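Putative Oleoyl-[acyl-carrier protein] thioesterase (Lactobacillus plantarum, PDB 2OWN) probably hydrolyses the thioester of oleoyl-acyl carrier protein to release the free fatty acid. Local coordinates at residues T66-D71 / S115-M120; F95-F100 / L110-S115; R148-I153 / H204-Y209. All coordinates share one frame; numbering follows the deposited sequence. Where two conformers were deposited one is given.

Contact 1. Residues T66-D71 / S115-M120; sequences TQYAID and SIWVMM. With SO4 (sulfate ion), chain O.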
# COMPACT_ATOMS: atom_id res chain seq x y z
N THR B 66 -10.29 -15.51 11.40
CA THR B 66 -10.35 -15.29 12.84
C THR B 66 -8.96 -15.29 13.49
O THR B 66 -8.76 -14.55 14.47
CB THR B 66 -11.24 -16.35 13.55
OG1 THR B 66 -10.72 -17.67 13.32
CG2 THR B 66 -12.67 -16.27 13.04
N GLN B 67 -8.02 -16.10 12.96
CA GLN B 67 -6.66 -16.24 13.49
C GLN B 67 -5.53 -16.35 12.46
O GLN B 67 -5.76 -16.86 11.36
CB GLN B 67 -6.58 -17.54 14.31
CG GLN B 67 -7.71 -17.79 15.32
CD GLN B 67 -7.52 -19.02 16.19
OE1 GLN B 67 -6.45 -19.64 16.22
NE2 GLN B 67 -8.56 -19.37 16.92
N TYR B 68 -4.33 -15.88 12.84
CA TYR B 68 -3.06 -16.01 12.08
C TYR B 68 -1.89 -16.30 13.04
O TYR B 68 -1.84 -15.72 14.12
CB TYR B 68 -2.62 -14.77 11.26
CG TYR B 68 -3.32 -14.49 9.97
CD1 TYR B 68 -3.16 -15.35 8.86
CD2 TYR B 68 -4.02 -13.28 9.77
CE1 TYR B 68 -3.77 -15.06 7.60
CE2 TYR B 68 -4.64 -12.97 8.52
CZ TYR B 68 -4.51 -13.87 7.44
OH TYR B 68 -5.12 -13.59 6.22
N ALA B 69 -1.01 -17.21 12.62
CA ALA B 69 0.25 -17.55 13.31
C ALA B 69 1.28 -17.46 12.18
O ALA B 69 1.13 -18.19 11.20
CB ALA B 69 0.22 -18.93 13.92
N ILE B 70 2.26 -16.56 12.29
CA ILE B 70 3.28 -16.31 11.25
C ILE B 70 4.67 -16.59 11.82
O ILE B 70 5.00 -16.03 12.86
CB ILE B 70 3.23 -14.84 10.74
CG1 ILE B 70 1.79 -14.40 10.38
CG2 ILE B 70 4.18 -14.63 9.55
CD1 ILE B 70 1.67 -12.95 9.98
N ASP B 71 5.43 -17.48 11.17
CA ASP B 71 6.80 -17.86 11.54
C ASP B 71 7.67 -17.19 10.47
O ASP B 71 7.61 -17.61 9.32
CB ASP B 71 6.95 -19.39 11.54
CG ASP B 71 8.37 -19.89 11.92
OD1 ASP B 71 9.24 -19.11 12.36
OD2 ASP B 71 8.59 -21.11 11.79
N SER B 115 -3.43 -20.38 9.63
CA SER B 115 -4.64 -19.58 9.90
C SER B 115 -5.93 -20.38 10.07
O SER B 115 -6.01 -21.51 9.62
CB SER B 115 -4.84 -18.59 8.75
OG SER B 115 -4.97 -19.29 7.53
N ILE B 116 -6.91 -19.72 10.70
CA ILE B 116 -8.26 -20.25 10.96
C ILE B 116 -9.27 -19.28 10.32
O ILE B 116 -9.15 -18.06 10.48
CB ILE B 116 -8.55 -20.45 12.47
CG1 ILE B 116 -7.54 -21.41 13.13
CG2 ILE B 116 -9.97 -21.00 12.71
CD1 ILE B 116 -7.54 -22.84 12.60
N TRP B 117 -10.25 -19.85 9.59
CA TRP B 117 -11.32 -19.11 8.89
C TRP B 117 -12.70 -19.69 9.25
O TRP B 117 -12.83 -20.90 9.42
CB TRP B 117 -11.12 -19.21 7.39
CG TRP B 117 -9.85 -18.63 6.84
CD1 TRP B 117 -8.60 -19.20 6.87
CD2 TRP B 117 -9.71 -17.40 6.11
NE1 TRP B 117 -7.69 -18.38 6.25
CE2 TRP B 117 -8.34 -17.27 5.76
CE3 TRP B 117 -10.61 -16.38 5.73
CZ2 TRP B 117 -7.83 -16.16 5.05
CZ3 TRP B 117 -10.11 -15.26 5.01
CH2 TRP B 117 -8.72 -15.16 4.67
N VAL B 118 -13.71 -18.81 9.31
CA VAL B 118 -15.13 -19.17 9.61
C VAL B 118 -16.09 -18.54 8.58
O VAL B 118 -15.78 -17.47 8.03
CB VAL B 118 -15.53 -18.74 11.05
CG1 VAL B 118 -14.71 -19.49 12.07
CG2 VAL B 118 -15.40 -17.22 11.26
N MSE B 119 -17.23 -19.20 8.32
CA MSE B 119 -18.24 -18.69 7.38
C MSE B 119 -19.27 -17.83 8.13
O MSE B 119 -19.99 -18.36 8.99
CB MSE B 119 -18.95 -19.78 6.59
CG MSE B 119 -18.02 -20.70 5.83
SE MSE B 119 -18.86 -21.45 4.25
CE MSE B 119 -18.72 -19.85 3.15
N MSE B 120 -19.29 -16.53 7.81
CA MSE B 120 -20.21 -15.53 8.38
C MSE B 120 -21.33 -15.27 7.38
O MSE B 120 -21.04 -15.04 6.20
CB MSE B 120 -19.49 -14.21 8.71
CG MSE B 120 -18.49 -14.29 9.85
SE MSE B 120 -19.30 -14.55 11.61
CE MSE B 120 -20.30 -12.87 11.74
S SO4 O . -8.54 -20.30 20.40
O1 SO4 O . -7.12 -20.31 20.70
O2 SO4 O . -8.99 -18.91 20.30
O3 SO4 O . -8.76 -20.99 19.14
O4 SO4 O . -9.28 -20.99 21.45

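Contact 2. Residues F95-F100 / L110-S115; sequences FAYREF and LAYITS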
# COMPACT_ATOMS: atom_id res chain seq x y z
N PHE B 95 -14.83 -24.41 11.55
CA PHE B 95 -13.48 -23.83 11.26
C PHE B 95 -12.72 -24.51 10.10
O PHE B 95 -12.77 -25.73 9.97
CB PHE B 95 -12.61 -23.88 12.53
CG PHE B 95 -13.26 -23.27 13.74
CD1 PHE B 95 -13.22 -21.88 13.94
CD2 PHE B 95 -13.94 -24.08 14.67
CE1 PHE B 95 -13.86 -21.28 15.08
CE2 PHE B 95 -14.58 -23.51 15.82
CZ PHE B 95 -14.53 -22.10 16.02
N ALA B 96 -12.03 -23.69 9.30
CA ALA B 96 -11.21 -24.11 8.14
C ALA B 96 -9.74 -23.75 8.43
O ALA B 96 -9.47 -22.61 8.79
CB ALA B 96 -11.68 -23.42 6.88
N TYR B 97 -8.83 -24.71 8.24
CA TYR B 97 -7.37 -24.55 8.47
C TYR B 97 -6.65 -24.31 7.12
O TYR B 97 -6.64 -25.22 6.29
CB TYR B 97 -6.83 -25.78 9.21
CG TYR B 97 -5.34 -25.76 9.50
CD1 TYR B 97 -4.79 -24.81 10.40
CD2 TYR B 97 -4.47 -26.73 8.94
CE1 TYR B 97 -3.39 -24.79 10.70
CE2 TYR B 97 -3.06 -26.73 9.23
CZ TYR B 97 -2.54 -25.75 10.11
OH TYR B 97 -1.19 -25.75 10.39
N ARG B 98 -6.05 -23.12 6.95
CA ARG B 98 -5.34 -22.72 5.72
C ARG B 98 -3.87 -22.36 6.00
O ARG B 98 -3.59 -21.52 6.88
CB ARG B 98 -6.08 -21.57 5.06
CG ARG B 98 -5.47 -21.01 3.75
CD ARG B 98 -6.46 -20.11 3.01
NE ARG B 98 -7.45 -20.94 2.32
CZ ARG B 98 -7.40 -21.37 1.05
NH1 ARG B 98 -6.41 -21.05 0.20
NH2 ARG B 98 -8.40 -22.15 0.60
N GLU B 99 -2.96 -22.97 5.23
CA GLU B 99 -1.51 -22.77 5.32
C GLU B 99 -0.96 -22.00 4.11
O GLU B 99 -1.49 -22.14 2.99
CB GLU B 99 -0.79 -24.11 5.43
CG GLU B 99 -1.01 -24.81 6.75
CD GLU B 99 -0.34 -26.15 6.77
OE1 GLU B 99 -0.94 -27.14 6.31
OE2 GLU B 99 0.78 -26.24 7.30
N PHE B 100 0.11 -21.22 4.35
CA PHE B 100 0.80 -20.42 3.31
C PHE B 100 2.32 -20.51 3.52
O PHE B 100 2.77 -20.50 4.67
CB PHE B 100 0.48 -18.92 3.34
CG PHE B 100 -0.98 -18.57 3.46
CD1 PHE B 100 -1.63 -18.67 4.71
CD2 PHE B 100 -1.68 -17.99 2.38
CE1 PHE B 100 -2.99 -18.31 4.86
CE2 PHE B 100 -3.06 -17.61 2.53
CZ PHE B 100 -3.71 -17.77 3.78
N LEU B 110 11.14 -18.23 3.60
CA LEU B 110 11.22 -16.87 4.13
C LEU B 110 10.19 -16.70 5.26
O LEU B 110 10.52 -16.15 6.32
CB LEU B 110 10.98 -15.84 3.01
CG LEU B 110 11.97 -15.83 1.85
CD1 LEU B 110 11.61 -14.71 0.89
CD2 LEU B 110 13.42 -15.65 2.30
N ALA B 111 8.95 -17.14 5.00
CA ALA B 111 7.85 -17.10 5.98
C ALA B 111 6.88 -18.28 5.83
O ALA B 111 6.73 -18.83 4.74
CB ALA B 111 7.11 -15.77 5.93
N TYR B 112 6.27 -18.67 6.96
CA TYR B 112 5.28 -19.76 7.06
C TYR B 112 4.11 -19.23 7.89
O TYR B 112 4.31 -18.83 9.05
CB TYR B 112 5.91 -21.01 7.67
CG TYR B 112 4.94 -22.11 8.06
CD1 TYR B 112 4.17 -22.77 7.08
CD2 TYR B 112 4.81 -22.52 9.41
CE1 TYR B 112 3.26 -23.82 7.44
CE2 TYR B 112 3.91 -23.58 9.78
CZ TYR B 112 3.14 -24.21 8.79
OH TYR B 112 2.27 -25.21 9.13
N ILE B 113 2.92 -19.22 7.27
CA ILE B 113 1.69 -18.72 7.88
C ILE B 113 0.65 -19.83 8.01
O ILE B 113 0.46 -20.60 7.06
CB ILE B 113 1.05 -17.56 7.04
CG1 ILE B 113 2.07 -16.43 6.79
CG2 ILE B 113 -0.22 -17.02 7.72
CD1 ILE B 113 1.52 -15.26 5.95
N THR B 114 0.07 -19.94 9.21
CA THR B 114 -1.04 -20.86 9.52
C THR B 114 -2.20 -19.93 9.88
O THR B 114 -1.98 -18.81 10.37
CB THR B 114 -0.73 -21.89 10.64
OG1 THR B 114 -0.48 -21.23 11.88
CG2 THR B 114 0.46 -22.75 10.26
N SER B 115 -3.43 -20.38 9.63
CA SER B 115 -4.64 -19.58 9.90
C SER B 115 -5.93 -20.38 10.07
O SER B 115 -6.01 -21.51 9.62
CB SER B 115 -4.84 -18.59 8.75
OG SER B 115 -4.97 -19.29 7.53

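Contact 3. Residues R148-I153 / H204-Y209; sequences RLPRPI and HVDVRY. With SO4 (sulfate ion), chain O.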
# COMPACT_ATOMS: atom_id res chain seq x y z
N ARG B 148 -4.80 -26.12 18.17
CA ARG B 148 -4.96 -24.71 18.56
C ARG B 148 -3.69 -23.95 18.17
O ARG B 148 -2.58 -24.40 18.47
CB ARG B 148 -5.26 -24.57 20.07
CG ARG B 148 -5.98 -23.28 20.43
CD ARG B 148 -6.18 -23.11 21.95
NE ARG B 148 -5.00 -22.56 22.64
CZ ARG B 148 -4.87 -22.41 23.97
NH1 ARG B 148 -5.85 -22.74 24.84
NH2 ARG B 148 -3.72 -21.90 24.45
N LEU B 149 -3.85 -22.81 17.48
CA LEU B 149 -2.69 -21.98 17.06
C LEU B 149 -2.10 -21.25 18.29
O LEU B 149 -2.80 -21.12 19.30
CB LEU B 149 -3.05 -20.96 15.96
CG LEU B 149 -3.34 -21.43 14.52
CD1 LEU B 149 -4.47 -22.45 14.39
CD2 LEU B 149 -3.64 -20.19 13.66
N PRO B 150 -0.80 -20.81 18.23
CA PRO B 150 -0.22 -20.06 19.37
C PRO B 150 -1.01 -18.78 19.68
O PRO B 150 -1.23 -17.98 18.77
CB PRO B 150 1.21 -19.75 18.90
CG PRO B 150 1.48 -20.73 17.85
CD PRO B 150 0.19 -20.98 17.16
N ARG B 151 -1.54 -18.68 20.90
CA ARG B 151 -2.33 -17.52 21.31
C ARG B 151 -1.48 -16.28 21.58
O ARG B 151 -0.35 -16.42 22.08
CB ARG B 151 -3.15 -17.78 22.60
CG ARG B 151 -4.40 -18.60 22.46
CD ARG B 151 -5.05 -18.74 23.83
NE ARG B 151 -6.39 -19.34 23.81
CZ ARG B 151 -7.14 -19.63 24.89
NH1 ARG B 151 -6.70 -19.40 26.15
NH2 ARG B 151 -8.35 -20.16 24.71
N PRO B 152 -2.02 -15.07 21.25
CA PRO B 152 -1.30 -13.86 21.66
C PRO B 152 -1.44 -13.67 23.19
O PRO B 152 -2.31 -14.29 23.84
CB PRO B 152 -2.02 -12.72 20.91
CG PRO B 152 -2.92 -13.35 19.96
CD PRO B 152 -3.22 -14.72 20.47
N ILE B 153 -0.57 -12.82 23.75
CA ILE B 153 -0.59 -12.47 25.18
C ILE B 153 -1.88 -11.68 25.42
O ILE B 153 -2.30 -10.89 24.56
CB ILE B 153 0.65 -11.61 25.60
CG1 ILE B 153 1.96 -12.41 25.45
CG2 ILE B 153 0.54 -11.12 27.06
CD1 ILE B 153 3.22 -11.60 25.73
N HIS B 204 8.33 -13.73 14.80
CA HIS B 204 7.02 -14.38 14.88
C HIS B 204 5.88 -13.38 15.12
O HIS B 204 6.11 -12.32 15.70
CB HIS B 204 7.07 -15.40 16.03
CG HIS B 204 6.09 -16.52 15.91
ND1 HIS B 204 4.79 -16.45 16.36
CD2 HIS B 204 6.25 -17.76 15.39
CE1 HIS B 204 4.19 -17.60 16.10
NE2 HIS B 204 5.05 -18.40 15.52
N VAL B 205 4.67 -13.70 14.63
CA VAL B 205 3.45 -12.88 14.80
C VAL B 205 2.21 -13.77 15.03
O VAL B 205 2.01 -14.72 14.28
CB VAL B 205 3.16 -11.96 13.57
CG1 VAL B 205 1.95 -11.06 13.82
CG2 VAL B 205 4.38 -11.08 13.19
N ASP B 206 1.42 -13.46 16.07
CA ASP B 206 0.13 -14.11 16.40
C ASP B 206 -0.93 -13.05 16.30
O ASP B 206 -0.72 -11.97 16.84
CB ASP B 206 0.08 -14.64 17.82
CG ASP B 206 1.04 -15.74 18.07
OD1 ASP B 206 1.35 -16.53 17.15
OD2 ASP B 206 1.40 -15.86 19.25
N VAL B 207 -2.06 -13.34 15.63
CA VAL B 207 -3.17 -12.39 15.48
C VAL B 207 -4.50 -13.08 15.81
O VAL B 207 -4.69 -14.23 15.43
CB VAL B 207 -3.28 -11.81 14.04
CG1 VAL B 207 -4.30 -10.67 13.98
CG2 VAL B 207 -1.93 -11.29 13.55
N ARG B 208 -5.38 -12.37 16.52
CA ARG B 208 -6.75 -12.81 16.86
C ARG B 208 -7.67 -11.65 16.48
O ARG B 208 -7.46 -10.55 16.99
CB ARG B 208 -6.90 -13.13 18.35
CG ARG B 208 -6.21 -14.39 18.83
CD ARG B 208 -6.92 -15.63 18.35
NE ARG B 208 -6.30 -16.86 18.87
CZ ARG B 208 -5.25 -17.51 18.35
NH1 ARG B 208 -4.60 -17.08 17.25
NH2 ARG B 208 -4.81 -18.62 18.94
N TYR B 209 -8.64 -11.87 15.58
CA TYR B 209 -9.61 -10.86 15.15
C TYR B 209 -10.88 -11.14 15.92
O TYR B 209 -11.46 -12.21 15.75
CB TYR B 209 -9.87 -10.90 13.65
CG TYR B 209 -8.63 -10.72 12.81
CD1 TYR B 209 -8.12 -9.43 12.51
CD2 TYR B 209 -7.95 -11.84 12.29
CE1 TYR B 209 -6.94 -9.27 11.71
CE2 TYR B 209 -6.79 -11.70 11.50
CZ TYR B 209 -6.28 -10.42 11.21
OH TYR B 209 -5.16 -10.31 10.44
S SO4 O . -8.54 -20.30 20.40
O1 SO4 O . -7.12 -20.31 20.70
O2 SO4 O . -8.99 -18.91 20.30
O3 SO4 O . -8.76 -20.99 19.14
O4 SO4 O . -9.28 -20.99 21.45
O HOH W 1 -1.47 -17.57 16.17

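Contact 1. Residues T66-D71 / S115-M120
Q67 lays its extended side chain alongside I116, the two pointing the same way from the sheet, with Q67 OE1 3.7 Å from I116 CG1. The pair belongs to a classic beta bulge in the antiparallel sheet of the N-terminal hotdog domain: T66 and Q67 both face I116. I116 O takes T66 N at 2.9 Å, and it is also reached by weak bonds from Q67 N and from T66 OG1. In return I116 N bonds Q67 O at 3.2 Å. Beyond I116, Q67 NE2 donates to O3 of a sulfate ion, 2.8 Å away, so the amide end is tied to an anion probably left by the crystallisation liquor. R208 and L149 flank Q67 on this face.

Y68 and S115 emerge from the other face, one residue along, as a non-hydrogen-bonded pair. Y68 CD1 rests 3.7 Å from S115 CB, which approaches the ring obliquely. S115 OG, whose main partner is R98 O, also accepts W117 NE1, which helps to fix how the indole is turned, and the Y68 hydroxyl obliquely meets that indole at CZ2. On T66, chi1 of 59° sets OG1 towards I116 and turns the methyl to V118, where the side chains cross at about a right angle and T66 CG2 is squeezed to 3.4 Å from V118 CG2.

Contact 2. Residues F95-F100 / L110-S115
Y112 OH donates to E99 OE2 at 2.6 Å, a short bond that meets the carboxylate on its anti side, 19° out of its plane, while the oxygen lies at the edge of the tyrosine ring and in its plane. The carboxylate and ring planes stand 73° apart. E99 OE1, the other oxygen, is held by S89 OG, so both ends of this buried acid have partners. On the opposite face of the hairpin S115 OG gives its proton to R98 O over 2.7 Å, tying a side chain to the neighbouring backbone. The strands run antiparallel, and F100 with I113, further along the hairpin, forms a hydrogen-bonded pair: F100 N to I113 O is 2.8 Å and I113 N to F100 O is 2.9 Å.

Packing follows the two faces. CG of F100 stands anti to its carbonyl carbon (chi1 -46°), which sets the ring beside I113, whose CG2 lies 3.7 Å from F100 CD1; S115 OG approaches the ring's edge at CE1. On the Y112 side the Y97 ring reaches along the strand and sets its OH 3.4 Å from T114 CG2.

The hairpin belongs to the hotdog sheet that curls round helix 31-48: A38 and S42 of that helix pack on the face bearing R98, F100 and I113. Strand 81-91 adjoins strand 95-103 along one edge, and strand 61-72 adjoins strand 109-121 along the other.

Contact 3. Residues R148-I153 / H204-Y209
A loop between strands 141-142 and 162-167 crosses strand 200-209 of the second hotdog unit nearly at right angles, and the prolines P150 and P152 carry much of the contact. P152 rides over R208: its CD sits 3.4 Å from R208 CG and about 4.0 Å above one face of the guanidinium, over the centre. The R208 chain bends at chi2 (-73°), which brings its flat end back beneath the proline and the loop backbone. There NH2 makes a weak bond to L149 O (3.2 Å) at the guanidinium edge, and another weak one to O1 of the sulfate. R151 also reaches the ion by weak bonds, with NE 3.3 Å from the same O1, so the anion probably offsets the positive charge that gathers here. The guanidinium planes of R151 and R208 are turned 76° from one another.

D206 lies under the loop bend, where its CG is 3.3 Å from P150 O, and its carboxylate oxygens face acceptors, the carbonyls of P150 and R151, without bonding to them. A water lies 2.6 Å from P150 O and weakly accepts from R208 NH1.

Strand 200-209 itself runs between strand 61-72, through V205 and V207, and strand 246-256, through D206 and R208. Helix 184-191 packs against V205 and V207 on the far face, while L149 of the loop reaches back to T114 and I116 of strand 109-121.

Strands 95-103, 109-121, 61-72 and 200-209 lie side by side in that order, so the contacts step across one curved surface: contact 2 joins the first two, contact 1 the next two, and contact 3 sets a loop on the fourth. The centres of contacts 1 and 2 are about 8 Å apart, 1 and 3 about 9 Å, 2 and 3 about 12 Å. Along the chain contact 2 falls between the segments of contact 1, with S115 common to both, and contact 3 follows. Strands 61-72 and 200-209 pair antiparallel, which unites the two hotdog units in one chain; the loop of contact 3 lies over that junction, and the sulfate touches contacts 1 and 3.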